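Local coordinates for protein ATP-dependent DNA helicase (Mycobacterium smegmatis, PDB 5V9X) that tracks 3'-to-5' along single-stranded DNA and unwinds RNA:DNA hybrids, driven by ATP hydrolysis, at residues 171-179 / 466-475; 203-214 / 482-492. All coordinates share one frame; numbering follows the deposited sequence.

Contact 1 of 2, residues 171-179 / 466-475; sequences FLMLTSAAR and QHTVAVAALE. With nucleotides of chain B.
In the first RecA-like domain of this superfamily 2 helicase, the end of helix 167-174 and the DNA-binding turn after it lean on helix 461-471, in the range of the Lhr winged-helix domain. Phe171 touches this second helix with its ring: CZ meets Ala470 CB at 3.4 Å, and the CD1-CE1 edge points at the face of His467 in a T-shaped pair, centroids 4.8 Å apart and planes at 73°. With CG anti to the backbone nitrogen (chi1 -178°), the ring extends toward helix 461-471, with Thr175 OG1 over one of its faces. Thr175 packs CG2 and OG1 against Ala470, while OG1 also donates to Phe171 O at 2.7 Å and bonds to Arg211. Ser176 OG turns back to Leu172 O, which Thr175 N approaches from the opposite face of the carbonyl plane. On its other side the turn holds the tracking strand: Ala177 N donates to OP1 of nucleotide DA13 of chain B at 2.8 Å. Farther along, Leu474 CD1 lies over the centre of one face of the Arg179 guanidinium, and Glu475 CG sits at its edge. A long salt bridge closes this end, Arg179 NH2 to Glu475 OE2, 3.7 Å.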
loop_
_atom_site.group_PDB
_atom_site.type_symbol
_atom_site.label_atom_id
_atom_site.label_comp_id
_atom_site.label_asym_id
_atom_site.label_seq_id
_atom_site.Cartn_x
_atom_site.Cartn_y
_atom_site.Cartn_z
ATOM N N PHE A 171 -19.142 -1.002 -0.791
ATOM C CA PHE A 171 -19.714 0.090 -0.011
ATOM C C PHE A 171 -20.882 0.737 -0.746
ATOM O O PHE A 171 -21.909 1.059 -0.135
ATOM C CB PHE A 171 -18.618 1.112 0.291
ATOM C CG PHE A 171 -19.066 2.274 1.131
ATOM C CD1 PHE A 171 -19.241 2.132 2.498
ATOM C CD2 PHE A 171 -19.266 3.520 0.558
ATOM C CE1 PHE A 171 -19.630 3.206 3.272
ATOM C CE2 PHE A 171 -19.656 4.595 1.328
ATOM C CZ PHE A 171 -19.835 4.438 2.686
ATOM N N LEU A 172 -20.749 0.917 -2.064
ATOM C CA LEU A 172 -21.806 1.563 -2.837
ATOM C C LEU A 172 -23.065 0.705 -2.882
ATOM O O LEU A 172 -24.178 1.219 -2.723
ATOM C CB LEU A 172 -21.311 1.863 -4.252
ATOM C CG LEU A 172 -20.072 2.758 -4.335
ATOM C CD1 LEU A 172 -19.633 2.958 -5.780
ATOM C CD2 LEU A 172 -20.335 4.092 -3.663
ATOM N N MET A 173 -22.911 -0.602 -3.096
ATOM C CA MET A 173 -24.076 -1.476 -3.156
ATOM C C MET A 173 -24.784 -1.543 -1.808
ATOM O O MET A 173 -26.017 -1.599 -1.749
ATOM C CB MET A 173 -23.661 -2.869 -3.617
ATOM C CG MET A 173 -22.994 -2.890 -4.978
ATOM S SD MET A 173 -22.661 -4.563 -5.536
ATOM C CE MET A 173 -24.331 -5.215 -5.621
ATOM N N LEU A 174 -24.019 -1.542 -0.715
ATOM C CA LEU A 174 -24.615 -1.548 0.615
ATOM C C LEU A 174 -25.304 -0.230 0.947
ATOM O O LEU A 174 -26.106 -0.182 1.887
ATOM C CB LEU A 174 -23.547 -1.856 1.663
ATOM C CG LEU A 174 -22.967 -3.268 1.609
ATOM C CD1 LEU A 174 -21.687 -3.348 2.422
ATOM C CD2 LEU A 174 -23.988 -4.275 2.107
ATOM N N THR A 175 -25.011 0.833 0.203
ATOM C CA THR A 175 -25.601 2.148 0.419
ATOM C C THR A 175 -26.555 2.500 -0.722
ATOM O O THR A 175 -26.633 3.645 -1.172
ATOM C CB THR A 175 -24.507 3.201 0.579
ATOM O OG1 THR A 175 -23.455 2.662 1.389
ATOM C CG2 THR A 175 -25.045 4.455 1.263
ATOM N N SER A 176 -27.291 1.504 -1.203
ATOM C CA SER A 176 -28.252 1.692 -2.281
ATOM C C SER A 176 -29.191 0.496 -2.283
ATOM O O SER A 176 -29.060 -0.421 -1.468
ATOM C CB SER A 176 -27.550 1.859 -3.632
ATOM O OG SER A 176 -26.703 0.756 -3.908
ATOM N N ALA A 177 -30.148 0.513 -3.213
ATOM C CA ALA A 177 -31.086 -0.593 -3.347
ATOM C C ALA A 177 -30.422 -1.876 -3.832
ATOM O O ALA A 177 -31.063 -2.931 -3.806
ATOM C CB ALA A 177 -32.219 -0.204 -4.295
ATOM N N ALA A 178 -29.160 -1.812 -4.264
ATOM C CA ALA A 178 -28.459 -3.006 -4.718
ATOM C C ALA A 178 -28.184 -3.986 -3.585
ATOM O O ALA A 178 -27.949 -5.170 -3.853
ATOM C CB ALA A 178 -27.143 -2.617 -5.394
ATOM N N ARG A 179 -28.210 -3.525 -2.333
ATOM C CA ARG A 179 -27.932 -4.402 -1.202
ATOM C C ARG A 179 -28.954 -5.523 -1.066
ATOM O O ARG A 179 -28.661 -6.537 -0.420
ATOM C CB ARG A 179 -27.895 -3.593 0.091
ATOM C CG ARG A 179 -29.240 -3.003 0.466
ATOM C CD ARG A 179 -29.176 -2.283 1.790
ATOM N NE ARG A 179 -30.423 -1.584 2.083
ATOM C CZ ARG A 179 -30.619 -0.833 3.160
ATOM N NH1 ARG A 179 -29.646 -0.685 4.050
ATOM N NH2 ARG A 179 -31.784 -0.230 3.347
ATOM N N GLN A 466 -18.026 8.243 8.139
ATOM C CA GLN A 466 -18.484 8.041 6.767
ATOM C C GLN A 466 -19.512 6.917 6.694
ATOM O O GLN A 466 -20.582 7.081 6.095
ATOM C CB GLN A 466 -17.294 7.749 5.853
ATOM C CG GLN A 466 -17.685 7.476 4.409
ATOM C CD GLN A 466 -16.488 7.235 3.509
ATOM O OE1 GLN A 466 -16.496 6.328 2.676
ATOM N NE2 GLN A 466 -15.453 8.054 3.668
ATOM N N HIS A 467 -19.205 5.765 7.301
ATOM C CA HIS A 467 -20.166 4.667 7.327
ATOM C C HIS A 467 -21.441 5.071 8.055
ATOM O O HIS A 467 -22.538 4.649 7.676
ATOM C CB HIS A 467 -19.543 3.434 7.983
ATOM C CG HIS A 467 -18.768 2.569 7.038
ATOM N ND1 HIS A 467 -19.304 1.445 6.448
ATOM C CD2 HIS A 467 -17.498 2.663 6.579
ATOM C CE1 HIS A 467 -18.400 0.884 5.664
ATOM N NE2 HIS A 467 -17.293 1.605 5.726
ATOM N N THR A 468 -21.315 5.899 9.096
ATOM C CA THR A 468 -22.487 6.306 9.865
ATOM C C THR A 468 -23.472 7.083 9.001
ATOM O O THR A 468 -24.690 6.917 9.133
ATOM C CB THR A 468 -22.061 7.136 11.075
ATOM O OG1 THR A 468 -21.175 6.367 11.898
ATOM C CG2 THR A 468 -23.272 7.535 11.895
ATOM N N VAL A 469 -22.968 7.934 8.106
ATOM C CA VAL A 469 -23.848 8.598 7.152
ATOM C C VAL A 469 -24.441 7.582 6.184
ATOM O O VAL A 469 -25.617 7.671 5.810
ATOM C CB VAL A 469 -23.093 9.716 6.406
ATOM C CG1 VAL A 469 -24.001 10.381 5.377
ATOM C CG2 VAL A 469 -22.556 10.743 7.389
ATOM N N ALA A 470 -23.645 6.588 5.782
ATOM C CA ALA A 470 -24.076 5.647 4.756
ATOM C C ALA A 470 -25.055 4.611 5.297
ATOM O O ALA A 470 -26.015 4.248 4.609
ATOM C CB ALA A 470 -22.862 4.953 4.144
ATOM N N VAL A 471 -24.825 4.118 6.517
ATOM C CA VAL A 471 -25.714 3.107 7.079
ATOM C C VAL A 471 -27.095 3.693 7.343
ATOM O O VAL A 471 -28.101 2.976 7.295
ATOM C CB VAL A 471 -25.100 2.496 8.355
ATOM C CG1 VAL A 471 -24.991 3.542 9.458
ATOM C CG2 VAL A 471 -25.912 1.297 8.826
ATOM N N ALA A 472 -27.174 4.996 7.605
ATOM C CA ALA A 472 -28.435 5.666 7.888
ATOM C C ALA A 472 -28.931 6.504 6.717
ATOM O O ALA A 472 -29.845 7.316 6.894
ATOM C CB ALA A 472 -28.300 6.540 9.135
ATOM N N ALA A 473 -28.354 6.330 5.527
ATOM C CA ALA A 473 -28.767 7.127 4.378
ATOM C C ALA A 473 -30.074 6.634 3.776
ATOM O O ALA A 473 -30.802 7.418 3.155
ATOM C CB ALA A 473 -27.669 7.125 3.315
ATOM N N LEU A 474 -30.390 5.353 3.945
ATOM C CA LEU A 474 -31.601 4.770 3.385
ATOM C C LEU A 474 -32.684 4.521 4.422
ATOM O O LEU A 474 -33.870 4.531 4.075
ATOM C CB LEU A 474 -31.272 3.452 2.679
ATOM C CG LEU A 474 -30.111 3.501 1.686
ATOM C CD1 LEU A 474 -29.500 2.122 1.511
ATOM C CD2 LEU A 474 -30.574 4.055 0.349
ATOM N N GLU A 475 -32.307 4.289 5.681
ATOM C CA GLU A 475 -33.245 3.940 6.741
ATOM C C GLU A 475 -32.831 4.621 8.041
ATOM O O GLU A 475 -31.710 5.136 8.139
ATOM C CB GLU A 475 -33.297 2.421 6.930
ATOM C CG GLU A 475 -33.450 1.629 5.642
ATOM C CD GLU A 475 -34.106 0.284 5.855
ATOM O OE1 GLU A 475 -33.734 -0.419 6.819
ATOM O OE2 GLU A 475 -35.008 -0.063 5.063
ATOM P P DA B 13 -30.415 3.875 -5.422
ATOM O OP1 DA B 13 -30.564 3.164 -4.133
ATOM O OP2 DA B 13 -30.417 3.108 -6.686
ATOM O "O5'" DA B 13 -31.552 4.987 -5.528
ATOM C "C5'" DA B 13 -31.359 6.248 -4.905
ATOM C "C4'" DA B 13 -32.260 7.299 -5.523
ATOM O "O4'" DA B 13 -31.670 7.781 -6.759
ATOM C "C3'" DA B 13 -33.659 6.813 -5.885
ATOM O "O3'" DA B 13 -34.599 7.846 -5.651
ATOM C "C2'" DA B 13 -33.532 6.495 -7.372
ATOM C "C1'" DA B 13 -32.569 7.576 -7.830
ATOM N N9 DA B 13 -31.799 7.201 -9.007
ATOM C C8 DA B 13 -31.595 5.938 -9.490
ATOM N N7 DA B 13 -30.852 5.899 -10.570
ATOM C C5 DA B 13 -30.547 7.227 -10.811
ATOM C C6 DA B 13 -29.787 7.861 -11.813
ATOM N N6 DA B 13 -29.173 7.199 -12.801
ATOM N N1 DA B 13 -29.682 9.205 -11.763
ATOM C C2 DA B 13 -30.298 9.864 -10.773
ATOM N N3 DA B 13 -31.036 9.379 -9.777
ATOM C C4 DA B 13 -31.123 8.042 -9.856
ATOM P P DG B 12 -23.926 3.466 -7.681
ATOM O OP1 DG B 12 -23.593 2.242 -6.920
ATOM O OP2 DG B 12 -23.874 3.460 -9.160
ATOM O "O5'" DG B 12 -25.378 3.931 -7.233
ATOM C "C5'" DG B 12 -25.575 4.410 -5.922
ATOM C "C4'" DG B 12 -26.793 5.298 -5.864
ATOM O "O4'" DG B 12 -26.580 6.454 -6.705
ATOM C "C3'" DG B 12 -28.081 4.634 -6.344
ATOM O "O3'" DG B 12 -29.067 4.743 -5.340
ATOM C "C2'" DG B 12 -28.464 5.403 -7.614
ATOM C "C1'" DG B 12 -27.740 6.729 -7.445
ATOM N N9 DG B 12 -27.327 7.326 -8.710
ATOM C C8 DG B 12 -26.806 6.670 -9.801
ATOM N N7 DG B 12 -26.518 7.463 -10.795
ATOM C C5 DG B 12 -26.865 8.727 -10.333
ATOM C C6 DG B 12 -26.776 9.987 -10.972
ATOM O O6 DG B 12 -26.361 10.243 -12.110
ATOM N N1 DG B 12 -27.237 11.015 -10.151
ATOM C C2 DG B 12 -27.720 10.846 -8.874
ATOM N N2 DG B 12 -28.118 11.958 -8.237
ATOM N N3 DG B 12 -27.807 9.670 -8.263
ATOM C C4 DG B 12 -27.364 8.659 -9.050
#

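Contact 2 of 2, residues 203-214 / 482-492; sequences AHLALSLERLDQ and WFDAVRRSAPF
Glu210 of helix 203-213 reaches across to the C-terminal end of helix 482-488. Its CB lies 3.9 Å from Ala485 O, and CG faces both that carbonyl oxygen and Ser489 N, which lie on the same side of it. A bend at chi2 (-60°) then carries the carboxylate to Arg488, where CD packs on CB. At the tip, OE2 lies 3.4 Å from Arg488 CB and, in the plane of the guanidinium at its edge, makes a long salt bridge to NE at 3.6 Å. OE1 has its stronger partner in Arg222, so two arginines share this buried carboxylate and would be expected to favour its charged form. Beyond it, Gln214 OE1 comes within 2.8 Å of Arg488 NH2. Toward the start of helix 203-213 the contact turns apolar: Ala203 and Ala206 rest their CB atoms on the Pro491 ring, and Leu207 CD1 meets Phe492 CE2 at 3.7 Å. Ser489 OG lies 3.7 Å from Leu207 CD2. Arg211 CG brushes Trp482 CZ3. The axes of segments 203-213 and 482-488 approach to 9.0 Å, with 126° between their N-to-C directions. Helix 200-213 is layered between helix 479-488 and strand 187-191 of the parallel RecA-like sheet, with helices 167-174 and 461-471 along its flank.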
loop_
_atom_site.group_PDB
_atom_site.type_symbol
_atom_site.label_atom_id
_atom_site.label_comp_id
_atom_site.label_asym_id
_atom_site.label_seq_id
_atom_site.Cartn_x
_atom_site.Cartn_y
_atom_site.Cartn_z
ATOM N N ALA A 203 -10.230 -0.766 7.150
ATOM C CA ALA A 203 -11.219 -0.411 8.162
ATOM C C ALA A 203 -12.547 -0.063 7.506
ATOM O O ALA A 203 -13.616 -0.468 7.981
ATOM C CB ALA A 203 -10.714 0.754 9.009
ATOM N N HIS A 204 -12.489 0.688 6.407
ATOM C CA HIS A 204 -13.651 0.885 5.549
ATOM C C HIS A 204 -14.240 -0.455 5.124
ATOM O O HIS A 204 -15.457 -0.667 5.191
ATOM C CB HIS A 204 -13.228 1.717 4.336
ATOM C CG HIS A 204 -14.359 2.358 3.597
ATOM N ND1 HIS A 204 -15.025 1.732 2.565
ATOM C CD2 HIS A 204 -14.912 3.588 3.711
ATOM C CE1 HIS A 204 -15.952 2.543 2.088
ATOM N NE2 HIS A 204 -15.906 3.676 2.767
ATOM N N LEU A 205 -13.376 -1.385 4.697
ATOM C CA LEU A 205 -13.839 -2.715 4.313
ATOM C C LEU A 205 -14.348 -3.499 5.519
ATOM O O LEU A 205 -15.324 -4.252 5.408
ATOM C CB LEU A 205 -12.713 -3.477 3.613
ATOM C CG LEU A 205 -12.923 -4.966 3.315
ATOM C CD1 LEU A 205 -14.219 -5.205 2.547
ATOM C CD2 LEU A 205 -11.730 -5.527 2.543
ATOM N N ALA A 206 -13.702 -3.335 6.677
ATOM C CA ALA A 206 -14.130 -4.054 7.872
ATOM C C ALA A 206 -15.559 -3.686 8.259
ATOM O O ALA A 206 -16.332 -4.545 8.697
ATOM C CB ALA A 206 -13.173 -3.770 9.028
ATOM N N LEU A 207 -15.929 -2.414 8.098
ATOM C CA LEU A 207 -17.280 -1.989 8.445
ATOM C C LEU A 207 -18.293 -2.405 7.384
ATOM O O LEU A 207 -19.423 -2.776 7.720
ATOM C CB LEU A 207 -17.318 -0.476 8.661
ATOM C CG LEU A 207 -16.655 0.023 9.945
ATOM C CD1 LEU A 207 -16.773 1.533 10.057
ATOM C CD2 LEU A 207 -17.269 -0.655 11.160
ATOM N N SER A 208 -17.914 -2.337 6.104
ATOM C CA SER A 208 -18.798 -2.818 5.046
ATOM C C SER A 208 -19.213 -4.262 5.293
ATOM O O SER A 208 -20.390 -4.614 5.150
ATOM C CB SER A 208 -18.112 -2.687 3.683
ATOM O OG SER A 208 -17.987 -1.332 3.293
ATOM N N LEU A 209 -18.257 -5.110 5.686
ATOM C CA LEU A 209 -18.563 -6.515 5.926
ATOM C C LEU A 209 -19.489 -6.701 7.125
ATOM O O LEU A 209 -20.327 -7.610 7.119
ATOM C CB LEU A 209 -17.271 -7.307 6.121
ATOM C CG LEU A 209 -16.343 -7.379 4.904
ATOM C CD1 LEU A 209 -15.086 -8.181 5.223
ATOM C CD2 LEU A 209 -17.070 -7.965 3.696
ATOM N N GLU A 210 -19.359 -5.862 8.157
ATOM C CA GLU A 210 -20.277 -5.960 9.288
ATOM C C GLU A 210 -21.670 -5.473 8.908
ATOM O O GLU A 210 -22.674 -6.033 9.362
ATOM C CB GLU A 210 -19.739 -5.173 10.483
ATOM C CG GLU A 210 -18.554 -5.823 11.184
ATOM C CD GLU A 210 -18.879 -7.201 11.746
ATOM O OE1 GLU A 210 -17.969 -8.059 11.776
ATOM O OE2 GLU A 210 -20.037 -7.425 12.162
ATOM N N ARG A 211 -21.749 -4.431 8.077
ATOM C CA ARG A 211 -23.041 -4.008 7.544
ATOM C C ARG A 211 -23.665 -5.105 6.689
ATOM O O ARG A 211 -24.890 -5.267 6.669
ATOM C CB ARG A 211 -22.882 -2.720 6.741
ATOM C CG ARG A 211 -22.511 -1.510 7.581
ATOM C CD ARG A 211 -22.154 -0.319 6.708
ATOM N NE ARG A 211 -23.205 0.002 5.748
ATOM C CZ ARG A 211 -23.088 0.923 4.797
ATOM N NH1 ARG A 211 -21.964 1.615 4.678
ATOM N NH2 ARG A 211 -24.092 1.154 3.962
ATOM N N LEU A 212 -22.834 -5.866 5.972
ATOM C CA LEU A 212 -23.334 -7.027 5.242
ATOM C C LEU A 212 -23.934 -8.054 6.194
ATOM O O LEU A 212 -25.083 -8.480 6.022
ATOM C CB LEU A 212 -22.205 -7.654 4.422
ATOM C CG LEU A 212 -22.533 -8.960 3.688
ATOM C CD1 LEU A 212 -23.507 -8.716 2.544
ATOM C CD2 LEU A 212 -21.268 -9.632 3.187
ATOM N N ASP A 213 -23.172 -8.447 7.221
ATOM C CA ASP A 213 -23.631 -9.468 8.158
ATOM C C ASP A 213 -24.967 -9.109 8.796
ATOM O O ASP A 213 -25.720 -10.001 9.202
ATOM C CB ASP A 213 -22.574 -9.696 9.242
ATOM C CG ASP A 213 -21.384 -10.492 8.742
ATOM O OD1 ASP A 213 -21.426 -10.962 7.586
ATOM O OD2 ASP A 213 -20.405 -10.651 9.506
ATOM N N GLN A 214 -25.283 -7.816 8.892
ATOM C CA GLN A 214 -26.580 -7.404 9.414
ATOM C C GLN A 214 -27.703 -7.531 8.393
ATOM O O GLN A 214 -28.874 -7.410 8.770
ATOM C CB GLN A 214 -26.510 -5.966 9.933
ATOM C CG GLN A 214 -25.666 -5.812 11.188
ATOM C CD GLN A 214 -25.996 -6.851 12.248
ATOM O OE1 GLN A 214 -25.104 -7.510 12.783
ATOM N NE2 GLN A 214 -27.280 -6.998 12.559
ATOM N N TRP A 482 -25.958 0.107 15.757
ATOM C CA TRP A 482 -24.813 0.535 14.963
ATOM C C TRP A 482 -23.526 0.454 15.774
ATOM O O TRP A 482 -22.473 0.085 15.243
ATOM C CB TRP A 482 -25.047 1.952 14.434
ATOM C CG TRP A 482 -23.923 2.522 13.600
ATOM C CD1 TRP A 482 -23.377 3.768 13.714
ATOM C CD2 TRP A 482 -23.219 1.873 12.530
ATOM N NE1 TRP A 482 -22.379 3.936 12.785
ATOM C CE2 TRP A 482 -22.260 2.787 12.047
ATOM C CE3 TRP A 482 -23.302 0.609 11.934
ATOM C CZ2 TRP A 482 -21.393 2.479 10.999
ATOM C CZ3 TRP A 482 -22.440 0.305 10.895
ATOM C CH2 TRP A 482 -21.499 1.236 10.439
ATOM N N PHE A 483 -23.596 0.770 17.069
ATOM C CA PHE A 483 -22.431 0.607 17.933
ATOM C C PHE A 483 -22.081 -0.867 18.115
ATOM O O PHE A 483 -20.900 -1.232 18.134
ATOM C CB PHE A 483 -22.687 1.272 19.285
ATOM C CG PHE A 483 -21.506 1.236 20.217
ATOM C CD1 PHE A 483 -20.351 1.947 19.924
ATOM C CD2 PHE A 483 -21.557 0.508 21.396
ATOM C CE1 PHE A 483 -19.266 1.920 20.784
ATOM C CE2 PHE A 483 -20.475 0.480 22.259
ATOM C CZ PHE A 483 -19.329 1.186 21.953
ATOM N N ASP A 484 -23.096 -1.728 18.242
ATOM C CA ASP A 484 -22.843 -3.156 18.415
ATOM C C ASP A 484 -22.163 -3.752 17.189
ATOM O O ASP A 484 -21.295 -4.622 17.315
ATOM C CB ASP A 484 -24.150 -3.893 18.706
ATOM C CG ASP A 484 -24.746 -3.520 20.048
ATOM O OD1 ASP A 484 -23.973 -3.243 20.990
ATOM O OD2 ASP A 484 -25.991 -3.506 20.161
ATOM N N ALA A 485 -22.553 -3.303 15.994
ATOM C CA ALA A 485 -21.934 -3.814 14.776
ATOM C C ALA A 485 -20.527 -3.259 14.598
ATOM O O ALA A 485 -19.618 -3.980 14.172
ATOM C CB ALA A 485 -22.802 -3.474 13.566
ATOM N N VAL A 486 -20.333 -1.979 14.925
ATOM C CA VAL A 486 -19.025 -1.348 14.775
ATOM C C VAL A 486 -17.980 -2.068 15.619
ATOM O O VAL A 486 -16.861 -2.330 15.157
ATOM C CB VAL A 486 -19.124 0.147 15.130
ATOM C CG1 VAL A 486 -17.765 0.716 15.459
ATOM C CG2 VAL A 486 -19.744 0.916 13.979
ATOM N N ARG A 487 -18.329 -2.414 16.861
ATOM C CA ARG A 487 -17.380 -3.092 17.735
ATOM C C ARG A 487 -17.089 -4.522 17.296
ATOM O O ARG A 487 -16.096 -5.101 17.748
ATOM C CB ARG A 487 -17.887 -3.099 19.175
ATOM C CG ARG A 487 -17.779 -1.763 19.885
ATOM C CD ARG A 487 -17.732 -1.964 21.389
ATOM N NE ARG A 487 -16.417 -1.652 21.944
ATOM C CZ ARG A 487 -16.000 -2.055 23.140
ATOM N NH1 ARG A 487 -16.789 -2.796 23.905
ATOM N NH2 ARG A 487 -14.790 -1.722 23.569
ATOM N N ARG A 488 -17.931 -5.109 16.440
ATOM C CA ARG A 488 -17.648 -6.458 15.959
ATOM C C ARG A 488 -16.503 -6.462 14.952
ATOM O O ARG A 488 -15.816 -7.478 14.800
ATOM C CB ARG A 488 -18.907 -7.083 15.355
ATOM C CG ARG A 488 -19.838 -7.691 16.392
ATOM C CD ARG A 488 -20.945 -8.521 15.758
ATOM N NE ARG A 488 -21.999 -7.694 15.178
ATOM C CZ ARG A 488 -23.101 -7.327 15.826
ATOM N NH1 ARG A 488 -23.294 -7.712 17.079
ATOM N NH2 ARG A 488 -24.008 -6.573 15.220
ATOM N N SER A 489 -16.278 -5.343 14.269
ATOM C CA SER A 489 -15.133 -5.226 13.382
ATOM C C SER A 489 -13.838 -5.184 14.193
ATOM O O SER A 489 -13.837 -5.012 15.416
ATOM C CB SER A 489 -15.254 -3.978 12.510
ATOM O OG SER A 489 -15.214 -2.799 13.298
ATOM N N ALA A 490 -12.722 -5.341 13.494
ATOM C CA ALA A 490 -11.407 -5.341 14.125
ATOM C C ALA A 490 -10.920 -3.941 14.509
ATOM O O ALA A 490 -10.432 -3.763 15.633
ATOM C CB ALA A 490 -10.382 -6.021 13.215
ATOM N N PRO A 491 -11.013 -2.926 13.635
ATOM C CA PRO A 491 -10.439 -1.615 13.987
ATOM C C PRO A 491 -11.185 -0.884 15.091
ATOM O O PRO A 491 -10.686 0.141 15.570
ATOM C CB PRO A 491 -10.510 -0.826 12.671
ATOM C CG PRO A 491 -10.770 -1.836 11.612
ATOM C CD PRO A 491 -11.577 -2.896 12.274
ATOM N N PHE A 492 -12.357 -1.366 15.505
ATOM C CA PHE A 492 -13.157 -0.687 16.519
ATOM C C PHE A 492 -13.494 -1.599 17.692
ATOM O O PHE A 492 -14.438 -1.321 18.438
ATOM C CB PHE A 492 -14.435 -0.127 15.896
ATOM C CG PHE A 492 -14.190 0.856 14.783
ATOM C CD1 PHE A 492 -13.988 2.198 15.058
ATOM C CD2 PHE A 492 -14.165 0.437 13.464
ATOM C CE1 PHE A 492 -13.766 3.105 14.039
ATOM C CE2 PHE A 492 -13.940 1.338 12.438
ATOM C CZ PHE A 492 -13.743 2.673 12.728
#

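Overall arrangement
From the N terminus, the chain lays down residues 171-179, passes through strand 187-191 and forms 203-214, both within the first RecA-like domain. It then finishes the first sheet with strands 221-226 and 245-248 and lays down six of the seven strands of the second before returning as 466-475, which closes contact 1 across 286 intervening residues, and as 482-492, which closes contact 2 across 267. The two loops cross rather than nest. Consecutive helices 461-471 and 479-488 of the winged-helix range thus dock on helices 167-174 and 200-213. The contacts, centres about 13 Å apart, also touch: Gln466 OE1 and His204 NE2 are probably hydrogen-bonded, as are Thr468 OG1 and Trp482 NE1.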